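Local coordinates for protein adenylyltransferase MntA (Shewanella oneidensis MR-1, PDB 6M6U) that neutralises its cognate toxin HepT mainly by transferring three AMP units in succession from ATP onto a tyrosine of the toxin, in a magnesium-dependent reaction, at residues Asp15-Leu20 against Ile42-Ala47; Gln21-Phe26 against Lys91-Thr96. The protein carries 2 engineered substitutions. One frame throughout, in Å; residues are numbered along the deposited sequence.

Contact 1: residues Asp15-Leu20 against Ile42-Ala47; sequences DNIPKL and IAVLAA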
# COMPACT_ATOMS: atom_id res chain seq x y z
N ASP E 15 -5.70 -20.61 25.00
CA ASP E 15 -5.82 -19.66 26.10
C ASP E 15 -6.73 -18.49 25.77
O ASP E 15 -7.22 -17.84 26.70
CB ASP E 15 -4.44 -19.12 26.49
CG ASP E 15 -3.53 -20.18 27.07
OD1 ASP E 15 -3.97 -21.34 27.23
OD2 ASP E 15 -2.36 -19.85 27.36
N ASN E 16 -6.96 -18.19 24.49
CA ASN E 16 -7.67 -16.98 24.11
C ASN E 16 -9.02 -17.21 23.44
O ASN E 16 -9.79 -16.25 23.30
CB ASN E 16 -6.80 -16.12 23.18
CG ASN E 16 -5.72 -15.36 23.93
OD1 ASN E 16 -5.95 -14.25 24.39
ND2 ASN E 16 -4.55 -15.96 24.06
N ILE E 17 -9.35 -18.43 23.03
CA ILE E 17 -10.62 -18.66 22.33
C ILE E 17 -11.50 -19.59 23.15
O ILE E 17 -11.17 -20.77 23.32
CB ILE E 17 -10.39 -19.22 20.92
CG1 ILE E 17 -9.55 -18.24 20.10
CG2 ILE E 17 -11.72 -19.47 20.24
CD1 ILE E 17 -9.21 -18.74 18.71
N PRO E 18 -12.64 -19.12 23.66
CA PRO E 18 -13.53 -20.01 24.41
C PRO E 18 -14.13 -21.08 23.51
O PRO E 18 -14.48 -20.82 22.35
CB PRO E 18 -14.61 -19.06 24.94
CG PRO E 18 -14.60 -17.91 23.99
CD PRO E 18 -13.16 -17.74 23.57
N LYS E 19 -14.25 -22.29 24.06
CA LYS E 19 -14.92 -23.40 23.39
C LYS E 19 -14.30 -23.69 22.02
O LYS E 19 -15.00 -23.99 21.05
CB LYS E 19 -16.42 -23.14 23.26
CG LYS E 19 -17.13 -22.95 24.58
CD LYS E 19 -18.48 -22.32 24.37
CE LYS E 19 -18.34 -20.96 23.72
NZ LYS E 19 -19.61 -20.52 23.09
N LEU E 20 -12.98 -23.58 21.95
CA LEU E 20 -12.26 -23.89 20.72
C LEU E 20 -12.47 -25.36 20.35
O LEU E 20 -12.56 -26.23 21.21
CB LEU E 20 -10.77 -23.60 20.91
CG LEU E 20 -9.84 -23.66 19.71
CD1 LEU E 20 -10.28 -22.67 18.65
CD2 LEU E 20 -8.43 -23.36 20.18
N ILE E 42 -3.74 -19.40 9.71
CA ILE E 42 -4.30 -20.28 10.73
C ILE E 42 -5.81 -20.17 10.70
O ILE E 42 -6.37 -19.06 10.61
CB ILE E 42 -3.75 -19.93 12.13
CG1 ILE E 42 -2.23 -19.99 12.13
CG2 ILE E 42 -4.33 -20.88 13.19
CD1 ILE E 42 -1.60 -19.22 13.27
N ALA E 43 -6.49 -21.31 10.78
CA ALA E 43 -7.94 -21.37 10.80
C ALA E 43 -8.38 -22.04 12.10
O ALA E 43 -7.76 -23.00 12.56
CB ALA E 43 -8.49 -22.14 9.60
N VAL E 44 -9.46 -21.52 12.68
CA VAL E 44 -10.00 -22.06 13.92
C VAL E 44 -11.50 -22.22 13.77
O VAL E 44 -12.17 -21.47 13.05
CB VAL E 44 -9.67 -21.16 15.13
CG1 VAL E 44 -8.19 -21.25 15.47
CG2 VAL E 44 -10.07 -19.72 14.85
N LEU E 45 -12.03 -23.23 14.45
CA LEU E 45 -13.46 -23.39 14.64
C LEU E 45 -13.71 -23.40 16.14
O LEU E 45 -13.10 -24.19 16.87
CB LEU E 45 -13.98 -24.67 13.99
CG LEU E 45 -15.51 -24.86 14.03
CD1 LEU E 45 -16.21 -23.82 13.18
CD2 LEU E 45 -15.89 -26.27 13.59
N ALA E 46 -14.59 -22.52 16.59
CA ALA E 46 -15.06 -22.50 17.96
C ALA E 46 -16.57 -22.71 17.96
O ALA E 46 -17.22 -22.70 16.91
CB ALA E 46 -14.69 -21.18 18.66
N ALA E 47 -17.14 -22.89 19.16
CA ALA E 47 -18.58 -23.08 19.27
C ALA E 47 -19.34 -21.88 18.73
O ALA E 47 -20.36 -22.04 18.03
CB ALA E 47 -18.97 -23.36 20.72

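Contact 2: residues Gln21-Phe26 against Lys91-Thr96; sequences QLIYLF and KQLWGT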
# COMPACT_ATOMS: atom_id res chain seq x y z
N GLN E 21 -12.55 -25.62 19.06
CA GLN E 21 -12.81 -26.99 18.61
C GLN E 21 -11.78 -27.50 17.61
O GLN E 21 -11.45 -28.68 17.63
CB GLN E 21 -14.21 -27.10 18.00
CG GLN E 21 -15.34 -26.85 18.99
CD GLN E 21 -16.68 -26.61 18.31
OE1 GLN E 21 -16.75 -26.45 17.10
NE2 GLN E 21 -17.74 -26.58 19.11
N LEU E 22 -11.27 -26.64 16.73
CA LEU E 22 -10.35 -27.07 15.69
C LEU E 22 -9.33 -25.98 15.44
O LEU E 22 -9.67 -24.80 15.37
CB LEU E 22 -11.10 -27.40 14.38
CG LEU E 22 -12.05 -28.60 14.39
CD1 LEU E 22 -13.01 -28.55 13.21
CD2 LEU E 22 -11.29 -29.93 14.40
N ILE E 23 -8.06 -26.38 15.31
CA ILE E 23 -6.98 -25.51 14.85
C ILE E 23 -6.37 -26.13 13.61
O ILE E 23 -5.99 -27.31 13.62
CB ILE E 23 -5.90 -25.29 15.92
CG1 ILE E 23 -6.48 -24.63 17.17
CG2 ILE E 23 -4.77 -24.45 15.37
CD1 ILE E 23 -5.45 -24.39 18.25
N TYR E 24 -6.26 -25.35 12.54
CA TYR E 24 -5.58 -25.77 11.32
C TYR E 24 -4.51 -24.76 10.95
O TYR E 24 -4.73 -23.55 11.02
CB TYR E 24 -6.51 -25.90 10.11
CG TYR E 24 -7.57 -26.95 10.24
CD1 TYR E 24 -7.27 -28.29 10.02
CD2 TYR E 24 -8.87 -26.61 10.57
CE1 TYR E 24 -8.24 -29.26 10.14
CE2 TYR E 24 -9.84 -27.57 10.68
CZ TYR E 24 -9.53 -28.89 10.47
OH TYR E 24 -10.51 -29.84 10.59
N LEU E 25 -3.36 -25.28 10.55
CA LEU E 25 -2.39 -24.52 9.79
C LEU E 25 -2.65 -24.81 8.32
O LEU E 25 -2.84 -25.97 7.94
CB LEU E 25 -0.97 -24.92 10.19
CG LEU E 25 0.23 -24.11 9.71
CD1 LEU E 25 0.25 -22.73 10.36
CD2 LEU E 25 1.50 -24.88 9.99
N PHE E 26 -2.72 -23.77 7.50
CA PHE E 26 -2.95 -23.97 6.07
C PHE E 26 -2.09 -22.99 5.29
O PHE E 26 -1.27 -22.26 5.86
CB PHE E 26 -4.45 -23.87 5.72
CG PHE E 26 -5.03 -22.47 5.82
CD1 PHE E 26 -5.31 -21.74 4.68
CD2 PHE E 26 -5.32 -21.91 7.06
CE1 PHE E 26 -5.85 -20.46 4.76
CE2 PHE E 26 -5.86 -20.63 7.15
CZ PHE E 26 -6.13 -19.91 5.99
N LYS E 91 -3.37 -28.62 7.85
CA LYS E 91 -2.80 -29.55 8.83
C LYS E 91 -3.48 -29.27 10.17
O LYS E 91 -3.32 -28.19 10.74
CB LYS E 91 -1.28 -29.38 8.93
CG LYS E 91 -0.64 -30.24 10.00
CD LYS E 91 0.85 -29.95 10.16
CE LYS E 91 1.48 -30.83 11.23
NZ LYS E 91 2.92 -30.51 11.45
N GLN E 92 -4.22 -30.26 10.66
CA GLN E 92 -4.91 -30.10 11.93
C GLN E 92 -3.91 -30.08 13.08
O GLN E 92 -3.14 -31.03 13.25
CB GLN E 92 -5.93 -31.21 12.13
CG GLN E 92 -6.52 -31.21 13.52
CD GLN E 92 -7.68 -32.16 13.68
OE1 GLN E 92 -7.88 -33.05 12.85
NE2 GLN E 92 -8.45 -32.00 14.75
N LEU E 93 -3.93 -29.01 13.87
CA LEU E 93 -3.04 -28.89 15.02
C LEU E 93 -3.70 -29.27 16.34
O LEU E 93 -2.99 -29.58 17.30
CB LEU E 93 -2.49 -27.46 15.13
CG LEU E 93 -1.70 -26.89 13.95
CD1 LEU E 93 -1.16 -25.51 14.30
CD2 LEU E 93 -0.57 -27.83 13.56
N TRP E 94 -5.03 -29.25 16.41
CA TRP E 94 -5.73 -29.51 17.66
C TRP E 94 -7.19 -29.82 17.35
O TRP E 94 -7.70 -29.47 16.28
CB TRP E 94 -5.61 -28.31 18.61
CG TRP E 94 -6.12 -28.57 19.99
CD1 TRP E 94 -5.43 -29.12 21.04
CD2 TRP E 94 -7.44 -28.30 20.47
NE1 TRP E 94 -6.25 -29.20 22.14
CE2 TRP E 94 -7.48 -28.70 21.82
CE3 TRP E 94 -8.59 -27.75 19.90
CZ2 TRP E 94 -8.63 -28.58 22.60
CZ3 TRP E 94 -9.72 -27.63 20.67
CH2 TRP E 94 -9.74 -28.04 22.01
N GLY E 95 -7.84 -30.48 18.28
CA GLY E 95 -9.24 -30.85 18.15
C GLY E 95 -9.41 -32.34 17.88
O GLY E 95 -8.49 -33.04 17.43
N THR E 96 -10.61 -32.83 18.17
CA THR E 96 -10.87 -34.25 17.98
C THR E 96 -10.89 -34.62 16.50
O THR E 96 -11.12 -33.78 15.62
CB THR E 96 -12.20 -34.66 18.62
OG1 THR E 96 -13.28 -34.05 17.90
CG2 THR E 96 -12.26 -34.24 20.08

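Contact 1: residues Asp15-Leu20 against Ile42-Ala47
Leu-20 and Ala-46 face each other as an antiparallel non-hydrogen-bonded pair, CA of Leu-20 lying 4.2 Å from CA of Ala-46, and the backbone bond from N of Ala-47 to O of Lys-19 (3.1 Å) follows directly. That bond is bent, 144° at the hydrogen, and the same oxygen also receives a CA-H...O contact from Ala-46. The carbonyl is presented by a type II turn from Ile-17 to Leu-20: Pro-18 suits its second position, where the ring fixes phi, while Lys-19 in the third adopts a left-handed backbone conformation.

Beneath the turn the contact is apolar. Ile-17 divides its work between two branches: CG2 rests 3.8 Å from CB of Ala-46, and CD1 reaches tip to tip toward CG2 of Val-44 at 4.1 Å. Leu-20 crosses Val-44 at about a right angle; with CG anti to its own N (chi1 -171°), it brings CD1 to 3.9 Å from CB of Val-44. Ala-46 suits its place through smallness, since its methyl sits close to O of Pro-18 as well as to Ile-17. Lys-19 curls round Ala-47, the bend at chi3 (-61°) taking NZ to 3.8 Å from CB of Ala-47 and on to a salt bridge with Asp-48. Leu-13 and Leu-50 also pack against Val-44.

A helix leading by a tight turn into the first strand, which pairs antiparallel with the strand that carries the metal-binding position 41, here an engineered glutamate, is the opening of the polymerase beta-type nucleotidyltransferase fold.

Contact 2: residues Gln21-Phe26 against Lys91-Thr96
Ile-23 meets both Leu-93 and Trp-94 across an antiparallel pair of strands, a classic beta bulge on strand 91-94, one of the two edge strands of the four-stranded nucleotidyltransferase sheet. The extra residue shifts the register, so that Tyr-24 pairs with Gln-92 and Leu-25 with Lys-91. N of Leu-93 gives a short bond to O of Ile-23, 2.7 Å, and two further backbone bonds join Leu-25 and Lys-91.

Gln-92 runs along the strands toward the bulge. Its CB lies 3.6 Å from CE1 of Tyr-24, whose ring plane is turned 46° from the Gln-92 amide. CG, anti to the backbone N (chi1 171°), passes 3.9 Å from O of Ile-23. The chain stays extended, bringing NE2 to 3.5 Å from CD2 of Leu-22, where it bonds within its own segment, weakly to O of Thr-96 and more firmly to O of Trp-94. A long amide suits this place because its methylenes pack while its end ties down the bulge.

On the other face Ile-23 crosses Leu-93 at about a right angle, CG2 of Ile-23 lying 3.8 Å from CB of Leu-93. Gly-95, without a CB, lets its CA come within 3.1 Å of O of Gln-21. The polar ends of Tyr-24 and Lys-91 find partners elsewhere, Asp-100 and Glu-6.

O of Trp-94 is gripped twice, from opposite faces of its carbonyl plane: by N of Ile-23 at 3.3 Å and by NE2 of Gln-92 at 3.1 Å.

In the fold
From the N terminus, helix 6-16 runs through the turn at 17-20 into strand 20-26. The chain then passes through the GSX(10)DXD motif, with its engineered Glu-39 and Glu-41, and returns along strand 40-46, where contact 1 closes the excursion. Helix 52-66, strand 70-74 and helix 80-89 come next before strand 91-94 reaches back to 21-26 in contact 2, a much longer closure. The segments alternate along the chain, so the two closures cross. Strand 20-26 is central to both: it pairs with 40-46 on one edge, where Gln-21 N probably bonds to Leu-45 O, and with 91-94 on the other, just ahead of helix 97-125.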